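Phosphoglycerate oxidoreductase (Rhizobium etli, PDB 4HY3) probably reduces hydroxypyruvate or glyoxylate with NADH or NADPH. Local coordinates at residues A[38-43]-A[47-52]; A[76-81]-A[336-341]; A[331-336]-A[344-349]. One frame throughout, in Å; residues are numbered along the deposited sequence.

Interaction 1. Residues A[38-43]-A[47-52]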
loop_
_atom_site.group_PDB
_atom_site.type_symbol
_atom_site.label_atom_id
_atom_site.label_comp_id
_atom_site.label_asym_id
_atom_site.label_seq_id
_atom_site.Cartn_x
_atom_site.Cartn_y
_atom_site.Cartn_z
ATOM N N ARG A 38 -19.779 3.446 31.414
ATOM C CA ARG A 38 -19.573 4.393 30.336
ATOM C C ARG A 38 -20.759 5.338 30.385
ATOM O O ARG A 38 -21.655 5.121 31.221
ATOM C CB ARG A 38 -19.545 3.655 29.019
ATOM C CG ARG A 38 -18.403 2.658 28.927
ATOM C CD ARG A 38 -17.165 3.291 28.319
ATOM N NE ARG A 38 -15.958 2.901 29.053
ATOM C CZ ARG A 38 -15.299 1.747 28.917
ATOM N NH1 ARG A 38 -15.710 0.805 28.072
ATOM N NH2 ARG A 38 -14.214 1.545 29.639
ATOM N N SER A 39 -20.779 6.375 29.543
ATOM C CA SER A 39 -21.955 7.238 29.456
ATOM C C SER A 39 -22.136 7.839 28.072
ATOM O O SER A 39 -21.167 8.090 27.362
ATOM C CB SER A 39 -21.840 8.389 30.444
ATOM O OG SER A 39 -20.922 9.369 29.947
ATOM N N LEU A 40 -23.382 8.150 27.726
ATOM C CA LEU A 40 -23.658 8.931 26.520
ATOM C C LEU A 40 -22.740 10.137 26.302
ATOM O O LEU A 40 -22.178 10.315 25.207
ATOM C CB LEU A 40 -25.122 9.354 26.488
ATOM C CG LEU A 40 -26.047 8.150 26.489
ATOM C CD1 LEU A 40 -27.497 8.594 26.408
ATOM C CD2 LEU A 40 -25.681 7.203 25.355
ATOM N N ASP A 41 -22.581 10.965 27.343
ATOM C CA ASP A 41 -21.718 12.158 27.255
ATOM C C ASP A 41 -20.313 11.824 26.776
ATOM O O ASP A 41 -19.801 12.531 25.932
ATOM C CB ASP A 41 -21.699 12.914 28.563
ATOM C CG ASP A 41 -22.950 13.732 28.761
ATOM O OD1 ASP A 41 -23.159 14.684 27.997
ATOM O OD2 ASP A 41 -23.754 13.438 29.660
ATOM N N LEU A 42 -19.744 10.721 27.284
ATOM C CA LEU A 42 -18.406 10.227 26.933
ATOM C C LEU A 42 -18.259 9.572 25.563
ATOM O O LEU A 42 -17.203 9.726 24.907
ATOM C CB LEU A 42 -17.873 9.228 27.995
ATOM C CG LEU A 42 -16.466 8.591 27.803
ATOM C CD1 LEU A 42 -15.342 9.626 27.778
ATOM C CD2 LEU A 42 -16.167 7.522 28.828
ATOM N N ILE A 43 -19.279 8.835 25.146
ATOM C CA ILE A 43 -19.161 8.028 23.943
ATOM C C ILE A 43 -19.779 8.645 22.670
ATOM O O ILE A 43 -19.739 8.064 21.582
ATOM C CB ILE A 43 -19.611 6.569 24.187
ATOM C CG1 ILE A 43 -21.122 6.477 24.544
ATOM C CG2 ILE A 43 -18.764 5.969 25.295
ATOM C CD1 ILE A 43 -21.802 5.128 24.274
ATOM N N GLU A 47 -22.033 16.027 17.086
ATOM C CA GLU A 47 -22.615 15.548 15.812
ATOM C C GLU A 47 -23.298 14.170 15.917
ATOM O O GLU A 47 -24.438 13.986 15.486
ATOM C CB GLU A 47 -21.553 15.520 14.720
ATOM C CG GLU A 47 -22.081 15.086 13.364
ATOM C CD GLU A 47 -20.979 14.994 12.315
ATOM O OE1 GLU A 47 -20.007 14.225 12.532
ATOM O OE2 GLU A 47 -21.083 15.691 11.269
ATOM N N ALA A 48 -22.590 13.210 16.493
ATOM C CA ALA A 48 -23.141 11.887 16.727
ATOM C C ALA A 48 -24.309 11.881 17.734
ATOM O O ALA A 48 -25.291 11.146 17.546
ATOM C CB ALA A 48 -22.038 10.963 17.222
ATOM N N ARG A 49 -24.196 12.671 18.802
ATOM C CA ARG A 49 -25.267 12.716 19.789
ATOM C C ARG A 49 -26.540 13.347 19.243
ATOM O O ARG A 49 -27.660 12.891 19.533
ATOM C CB ARG A 49 -24.822 13.415 21.091
ATOM C CG ARG A 49 -25.929 13.523 22.110
ATOM C CD ARG A 49 -26.129 12.200 22.828
ATOM N NE ARG A 49 -25.324 12.420 24.007
ATOM C CZ ARG A 49 -25.781 12.504 25.246
ATOM N NH1 ARG A 49 -27.068 12.268 25.516
ATOM N NH2 ARG A 49 -24.908 12.802 26.200
ATOM N N ALA A 50 -26.371 14.399 18.453
ATOM C CA ALA A 50 -27.495 14.993 17.753
ATOM C C ALA A 50 -28.051 13.987 16.760
ATOM O O ALA A 50 -29.263 13.746 16.747
ATOM C CB ALA A 50 -27.096 16.272 17.069
ATOM N N ALA A 51 -27.203 13.350 15.954
ATOM C CA ALA A 51 -27.727 12.343 15.025
ATOM C C ALA A 51 -28.564 11.305 15.796
ATOM O O ALA A 51 -29.704 10.953 15.395
ATOM C CB ALA A 51 -26.603 11.681 14.272
ATOM N N LEU A 52 -28.033 10.862 16.932
ATOM C CA LEU A 52 -28.659 9.812 17.704
ATOM C C LEU A 52 -30.057 10.192 18.204
ATOM O O LEU A 52 -30.962 9.360 18.166
ATOM C CB LEU A 52 -27.747 9.451 18.871
ATOM C CG LEU A 52 -28.317 8.518 19.944
ATOM C CD1 LEU A 52 -28.373 7.102 19.391
ATOM C CD2 LEU A 52 -27.558 8.575 21.267
HETATM O O HOH W 1 -22.767 13.318 24.164
#

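Interaction 2. Residues A[76-81]-A[336-341]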
loop_
_atom_site.group_PDB
_atom_site.type_symbol
_atom_site.label_atom_id
_atom_site.label_comp_id
_atom_site.label_asym_id
_atom_site.label_seq_id
_atom_site.Cartn_x
_atom_site.Cartn_y
_atom_site.Cartn_z
ATOM N N ARG A 76 -41.571 -1.757 23.175
ATOM C CA ARG A 76 -41.113 -1.136 21.942
ATOM C C ARG A 76 -39.570 -1.094 21.755
ATOM O O ARG A 76 -39.083 -0.819 20.656
ATOM C CB ARG A 76 -41.648 0.284 21.896
ATOM C CG ARG A 76 -43.162 0.406 21.848
ATOM C CD ARG A 76 -43.680 1.683 22.521
ATOM N NE ARG A 76 -42.780 2.823 22.365
ATOM C CZ ARG A 76 -42.709 3.844 23.220
ATOM N NH1 ARG A 76 -43.502 3.882 24.286
ATOM N NH2 ARG A 76 -41.844 4.839 23.011
ATOM N N ALA A 77 -38.803 -1.323 22.813
ATOM C CA ALA A 77 -37.349 -1.191 22.726
ATOM C C ALA A 77 -36.710 -2.089 21.619
ATOM O O ALA A 77 -36.728 -3.327 21.697
ATOM C CB ALA A 77 -36.701 -1.455 24.083
ATOM N N ARG A 78 -36.147 -1.456 20.603
ATOM C CA ARG A 78 -35.461 -2.170 19.564
ATOM C C ARG A 78 -33.964 -2.407 19.874
ATOM O O ARG A 78 -33.345 -3.244 19.248
ATOM C CB ARG A 78 -35.609 -1.400 18.248
ATOM C CG ARG A 78 -34.698 -1.905 17.142
ATOM C CD ARG A 78 -34.993 -1.222 15.836
ATOM N NE ARG A 78 -36.415 -1.261 15.544
ATOM C CZ ARG A 78 -36.984 -0.566 14.566
ATOM N NH1 ARG A 78 -36.257 0.197 13.775
ATOM N NH2 ARG A 78 -38.292 -0.645 14.373
ATOM N N TYR A 79 -33.386 -1.646 20.803
ATOM C CA TYR A 79 -31.961 -1.733 21.111
ATOM C C TYR A 79 -31.672 -1.376 22.560
ATOM O O TYR A 79 -32.413 -0.605 23.174
ATOM C CB TYR A 79 -31.132 -0.767 20.259
ATOM C CG TYR A 79 -31.346 -0.813 18.755
ATOM C CD1 TYR A 79 -30.924 -1.906 17.991
ATOM C CD2 TYR A 79 -31.954 0.255 18.093
ATOM C CE1 TYR A 79 -31.114 -1.935 16.618
ATOM C CE2 TYR A 79 -32.132 0.239 16.720
ATOM C CZ TYR A 79 -31.711 -0.854 15.991
ATOM O OH TYR A 79 -31.908 -0.864 14.647
ATOM N N ILE A 80 -30.579 -1.923 23.104
ATOM C CA ILE A 80 -30.054 -1.498 24.398
ATOM C C ILE A 80 -28.643 -0.993 24.181
ATOM O O ILE A 80 -27.751 -1.776 23.857
ATOM C CB ILE A 80 -29.987 -2.663 25.410
ATOM C CG1 ILE A 80 -31.291 -3.463 25.395
ATOM C CG2 ILE A 80 -29.655 -2.151 26.803
ATOM C CD1 ILE A 80 -32.083 -3.407 26.674
ATOM N N ILE A 81 -28.417 0.307 24.330
ATOM C CA ILE A 81 -27.036 0.776 24.354
ATOM C C ILE A 81 -26.510 0.540 25.775
ATOM O O ILE A 81 -27.009 1.147 26.723
ATOM C CB ILE A 81 -26.918 2.253 23.926
ATOM C CG1 ILE A 81 -27.791 2.518 22.688
ATOM C CG2 ILE A 81 -25.459 2.625 23.676
ATOM C CD1 ILE A 81 -27.886 3.974 22.257
ATOM N N LEU A 336 -27.893 -0.220 10.303
ATOM C CA LEU A 336 -28.014 -1.507 9.628
ATOM C C LEU A 336 -29.184 -2.337 10.148
ATOM O O LEU A 336 -29.957 -2.889 9.358
ATOM C CB LEU A 336 -26.711 -2.290 9.639
ATOM C CG LEU A 336 -25.590 -1.694 8.755
ATOM C CD1 LEU A 336 -24.215 -2.019 9.302
ATOM C CD2 LEU A 336 -25.655 -2.052 7.269
HETATM N N MSE A 337 -29.363 -2.410 11.455
HETATM C CA MSE A 337 -30.400 -3.271 11.971
HETATM C C MSE A 337 -31.750 -2.648 11.807
HETATM O O MSE A 337 -32.746 -3.358 11.650
HETATM C CB MSE A 337 -30.129 -3.575 13.407
HETATM C CG MSE A 337 -28.734 -4.137 13.435
HETATM SE SE MSE A 337 -28.493 -5.142 15.113
HETATM C CE MSE A 337 -27.478 -3.668 15.955
ATOM N N ASP A 338 -31.821 -1.320 11.836
ATOM C CA ASP A 338 -33.061 -0.656 11.425
ATOM C C ASP A 338 -33.490 -1.084 10.016
ATOM O O ASP A 338 -34.632 -1.429 9.805
ATOM C CB ASP A 338 -32.916 0.857 11.429
ATOM C CG ASP A 338 -32.813 1.430 12.810
ATOM O OD1 ASP A 338 -33.522 0.919 13.730
ATOM O OD2 ASP A 338 -32.025 2.414 12.954
ATOM N N ARG A 339 -32.560 -1.045 9.066
ATOM C CA ARG A 339 -32.819 -1.447 7.689
ATOM C C ARG A 339 -32.786 -2.969 7.524
ATOM O O ARG A 339 -32.425 -3.459 6.460
ATOM C CB ARG A 339 -31.810 -0.784 6.743
ATOM C CG ARG A 339 -31.806 0.747 6.783
ATOM C CD ARG A 339 -30.910 1.412 5.746
ATOM N NE ARG A 339 -29.760 0.563 5.429
ATOM C CZ ARG A 339 -28.507 0.869 5.707
ATOM N NH1 ARG A 339 -28.230 2.024 6.277
ATOM N NH2 ARG A 339 -27.536 0.030 5.416
ATOM N N GLY A 340 -33.145 -3.706 8.577
ATOM C CA GLY A 340 -33.202 -5.179 8.569
ATOM C C GLY A 340 -31.889 -5.975 8.516
ATOM O O GLY A 340 -31.931 -7.198 8.566
ATOM N N LEU A 341 -30.723 -5.332 8.410
ATOM C CA LEU A 341 -29.486 -6.091 8.170
ATOM C C LEU A 341 -28.677 -6.415 9.450
ATOM O O LEU A 341 -28.876 -5.798 10.518
ATOM C CB LEU A 341 -28.595 -5.407 7.125
ATOM C CG LEU A 341 -29.300 -4.975 5.821
ATOM C CD1 LEU A 341 -28.718 -3.658 5.329
ATOM C CD2 LEU A 341 -29.267 -6.002 4.711
#

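Interaction 3. Residues A[331-336]-A[344-349]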
loop_
_atom_site.group_PDB
_atom_site.type_symbol
_atom_site.label_atom_id
_atom_site.label_comp_id
_atom_site.label_asym_id
_atom_site.label_seq_id
_atom_site.Cartn_x
_atom_site.Cartn_y
_atom_site.Cartn_z
ATOM N N LEU A 331 -23.910 3.817 16.118
ATOM C CA LEU A 331 -24.762 4.474 15.156
ATOM C C LEU A 331 -24.810 3.682 13.840
ATOM O O LEU A 331 -25.873 3.366 13.296
ATOM C CB LEU A 331 -24.254 5.902 14.972
ATOM C CG LEU A 331 -25.229 7.075 15.218
ATOM C CD1 LEU A 331 -26.389 6.698 16.120
ATOM C CD2 LEU A 331 -24.529 8.318 15.743
ATOM N N GLU A 332 -23.648 3.318 13.340
ATOM C CA GLU A 332 -23.612 2.511 12.169
ATOM C C GLU A 332 -24.364 1.203 12.383
ATOM O O GLU A 332 -25.251 0.844 11.603
ATOM C CB GLU A 332 -22.179 2.301 11.763
ATOM C CG GLU A 332 -21.621 3.506 11.030
ATOM C CD GLU A 332 -20.112 3.458 10.961
ATOM O OE1 GLU A 332 -19.527 2.949 11.954
ATOM O OE2 GLU A 332 -19.522 3.924 9.942
ATOM N N ASP A 333 -24.065 0.494 13.459
ATOM C CA ASP A 333 -24.773 -0.756 13.677
ATOM C C ASP A 333 -26.277 -0.614 13.863
ATOM O O ASP A 333 -27.025 -1.446 13.395
ATOM C CB ASP A 333 -24.096 -1.626 14.732
ATOM C CG ASP A 333 -22.962 -2.451 14.127
ATOM O OD1 ASP A 333 -22.916 -2.484 12.862
ATOM O OD2 ASP A 333 -22.128 -3.043 14.873
HETATM N N MSE A 334 -26.734 0.465 14.482
HETATM C CA MSE A 334 -28.175 0.655 14.630
HETATM C C MSE A 334 -28.841 0.824 13.270
HETATM O O MSE A 334 -29.900 0.245 12.981
HETATM C CB MSE A 334 -28.338 1.803 15.604
HETATM C CG MSE A 334 -28.268 1.283 17.040
HETATM SE SE MSE A 334 -28.299 2.830 18.261
HETATM C CE MSE A 334 -30.119 2.786 18.976
ATOM N N ASP A 335 -28.183 1.580 12.412
ATOM C CA ASP A 335 -28.722 1.920 11.137
ATOM C C ASP A 335 -28.877 0.700 10.238
ATOM O O ASP A 335 -29.892 0.596 9.500
ATOM C CB ASP A 335 -27.808 2.920 10.486
ATOM C CG ASP A 335 -28.234 3.256 9.106
ATOM O OD1 ASP A 335 -29.417 3.616 8.905
ATOM O OD2 ASP A 335 -27.376 3.163 8.212
ATOM N N LEU A 336 -27.893 -0.220 10.303
ATOM C CA LEU A 336 -28.014 -1.507 9.628
ATOM C C LEU A 336 -29.184 -2.337 10.148
ATOM O O LEU A 336 -29.957 -2.889 9.358
ATOM C CB LEU A 336 -26.711 -2.290 9.639
ATOM C CG LEU A 336 -25.590 -1.694 8.755
ATOM C CD1 LEU A 336 -24.215 -2.019 9.302
ATOM C CD2 LEU A 336 -25.655 -2.052 7.269
HETATM N N MSE A 344 -22.321 -5.059 11.538
HETATM C CA MSE A 344 -21.016 -5.323 10.933
HETATM C C MSE A 344 -19.906 -4.718 11.715
HETATM O O MSE A 344 -18.822 -5.276 11.773
HETATM C CB MSE A 344 -20.877 -4.685 9.551
HETATM C CG MSE A 344 -21.716 -5.274 8.431
HETATM SE SE MSE A 344 -21.539 -7.235 8.353
HETATM C CE MSE A 344 -19.843 -7.468 7.364
ATOM N N ARG A 345 -20.174 -3.569 12.323
ATOM C CA ARG A 345 -19.132 -2.647 12.752
ATOM C C ARG A 345 -18.494 -3.053 14.073
ATOM O O ARG A 345 -17.270 -3.062 14.204
ATOM C CB ARG A 345 -19.664 -1.189 12.806
ATOM C CG ARG A 345 -18.569 -0.133 12.921
ATOM C CD ARG A 345 -17.238 -0.781 12.566
ATOM N NE ARG A 345 -16.239 0.148 12.063
ATOM C CZ ARG A 345 -15.034 -0.211 11.620
ATOM N NH1 ARG A 345 -14.656 -1.479 11.604
ATOM N NH2 ARG A 345 -14.206 0.712 11.188
ATOM N N CYS A 346 -19.336 -3.356 15.049
ATOM C CA CYS A 346 -18.877 -3.772 16.355
ATOM C C CYS A 346 -18.758 -5.285 16.330
ATOM O O CYS A 346 -19.375 -5.930 15.488
ATOM C CB CYS A 346 -19.894 -3.342 17.419
ATOM S SG CYS A 346 -20.504 -1.623 17.358
ATOM N N LYS A 347 -17.993 -5.852 17.258
ATOM C CA LYS A 347 -17.781 -7.293 17.288
ATOM C C LYS A 347 -19.025 -8.087 17.741
ATOM O O LYS A 347 -19.698 -7.708 18.686
ATOM C CB LYS A 347 -16.571 -7.632 18.156
ATOM C CG LYS A 347 -16.101 -9.058 17.956
ATOM C CD LYS A 347 -15.332 -9.609 19.143
ATOM C CE LYS A 347 -13.822 -9.432 18.982
ATOM N NZ LYS A 347 -13.061 -10.512 19.688
ATOM N N ARG A 348 -19.326 -9.188 17.060
ATOM C CA ARG A 348 -20.388 -10.095 17.508
ATOM C C ARG A 348 -19.856 -11.105 18.540
ATOM O O ARG A 348 -18.647 -11.312 18.611
ATOM C CB ARG A 348 -20.920 -10.870 16.310
ATOM C CG ARG A 348 -22.399 -11.087 16.381
ATOM C CD ARG A 348 -23.063 -10.294 15.300
ATOM N NE ARG A 348 -23.581 -11.217 14.313
ATOM C CZ ARG A 348 -23.791 -10.919 13.038
ATOM N NH1 ARG A 348 -23.521 -9.704 12.567
ATOM N NH2 ARG A 348 -24.281 -11.852 12.234
ATOM N N ALA A 349 -20.753 -11.734 19.308
ATOM C CA ALA A 349 -20.441 -12.848 20.241
ATOM C C ALA A 349 -21.278 -14.102 19.933
ATOM O O ALA A 349 -22.398 -13.947 19.440
ATOM C CB ALA A 349 -20.723 -12.409 21.651
#

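Interaction 1. Residues A[38-43]-A[47-52]
Leu40 and Arg49 mark the closest approach of the two backbones, with 7.9 Å between Leu40 CA and Arg49 CA. Leu40 opens the short helix 40-43. Arg49 lies in helix 46-55, which follows after a brief link. Ser39 is the N-cap of the first helix: Ser39 OG accepts from Leu42 N at 3.2 Å, in a fairly straight bond (159°). The Arg49 side chain reaches across to helix 40-43. Arg49 CG stands anti to the backbone N (chi1 178°), and bends at chi2 and chi3 then turn the guanidinium flat against Leu40. Leu40 CB sits over the centre of one face of this group, 3.4 Å from Arg49 CZ. The two side chains cross at about a right angle. Both helices belong to the crossover of a beta-alpha-beta unit, between the adjacent parallel strands 30-34 and 57-60. Leu40 also packs on Ile58 and Glu60 of strand 57-60. At the guanidinium edge, Asp41 OD1 forms a salt bridge with Arg49 NH2 at 3.1 Å. The carboxylate and guanidinium planes are 66° apart, so this is a one-oxygen contact and not a flat, two-pronged pairing. On the NE side a water links the helices: it accepts from Arg49 NE at 2.7 Å and donates to Leu40 O at 3.2 Å. Arg49 NH1 is hydrogen-bonded to His53, one turn further along helix 46-55. Lys324 NZ of helix 320-338 is hydrogen-bonded to Leu42 O.

Interaction 2. Residues A[76-81]-A[336-341]
Tyr79 and Arg78 converge on one oxygen of Asp338 from opposite faces of its carboxylate. The Tyr79 hydroxyl donates from above the carboxylate plane, with OH 2.6 Å from Asp338 OD1. The ring and carboxylate planes are 68° apart, and OD1 lies at the ring edge. Arg78 NH1 comes from the other face, on the anti side, and donates to Asp338 OD1 at 2.8 Å. This bond is part of a salt bridge. The oxygen lies in the guanidinium plane, although the two groups are turned 63° from each other. A bend at chi3 (-50°) turns the end of the otherwise extended Arg78 toward Asp338, while its CG covers one face of the Tyr79 ring. Selenomethionine Met337 meets the ring edge, with its CB 3.7 Å from Tyr79 CE1. A phenylalanine in place of Tyr79 would probably leave Asp338 OD1 without its hydroxyl donor. Asp338 OD2 is held by Tyr56. Just beyond, a Schellman motif ends the helix, with Gly340 as its C-prime residue. A late helix that returns to pack on the sheet of the N-terminal domain, here at the parallel strand 77-82, is typical of D-2-hydroxyacid dehydrogenases.

Interaction 3. Residues A[331-336]-A[344-349]
Asp333 receives three consecutive backbone N-H groups, those of Met344, Arg345 and Cys346, on its carboxylate. Cys346 N donates to Asp333 OD2 at 2.8 Å and Arg345 N to Asp333 OD1 at 3.0 Å, both nearly straight (169°). The Arg345 bond uses the syn lone pair of OD1. Met344 N reaches the same Asp333 OD1 at 3.0 Å from above the carboxylate plane. A weak further bond runs from Arg345 N to Asp333 OD2. With both oxygens engaged, this buried carboxylate is held against rotation, and it ties residues 344-346 to the helix. The N-H groups would probably favour its charged form.

Glu332 runs alongside Arg345 in the same direction. Glu332 OE1 touches Arg345 CG at 3.4 Å but stays 4.3 Å from Arg345 NE, too far for a salt bridge. Arg345 CG is anti to the backbone N (chi1 -166°), which places it beside Glu332. Both charged ends turn to the second subunit: Glu332 OE2 accepts from Ser212 N of that subunit, and Arg345 NH2 pairs with its Glu216. Further out, Leu336 CD1 packs on CG of selenomethionine Met344 at 4.2 Å. Trp208 of the second subunit packs on both residues.

Val124 of strand 122-125 touches Asp333 and Cys346. Lys347 bonds through its backbone to Thr125, where the short strand 347-348 joins the sheet antiparallel to 122-125, alongside helix 320-338.

All three contacts lie on the same side of the chain's centre, in and around the sheet that contains strands 30-34, 57-60 and 77-82. Interaction 1 comes first along the chain, in the crossover before strand 57-60. Interactions 2 and 3 alternate their segments and share helix 320-338 and Leu336. Their centres are about 10 Å apart, and a probable hydrogen bond joins Tyr79 OH to Met334 O (2.8 Å). Interaction 1 lies about 17 Å from interaction 2 and 16 Å from interaction 3, centre to centre. Leu52 connects it to both, packing on Ile81 and Leu331. Helix 320-338 thus joins the late part of the chain to the early strands. Interactions 2 and 3 also reach the second subunit, so this region contributes to the assembly.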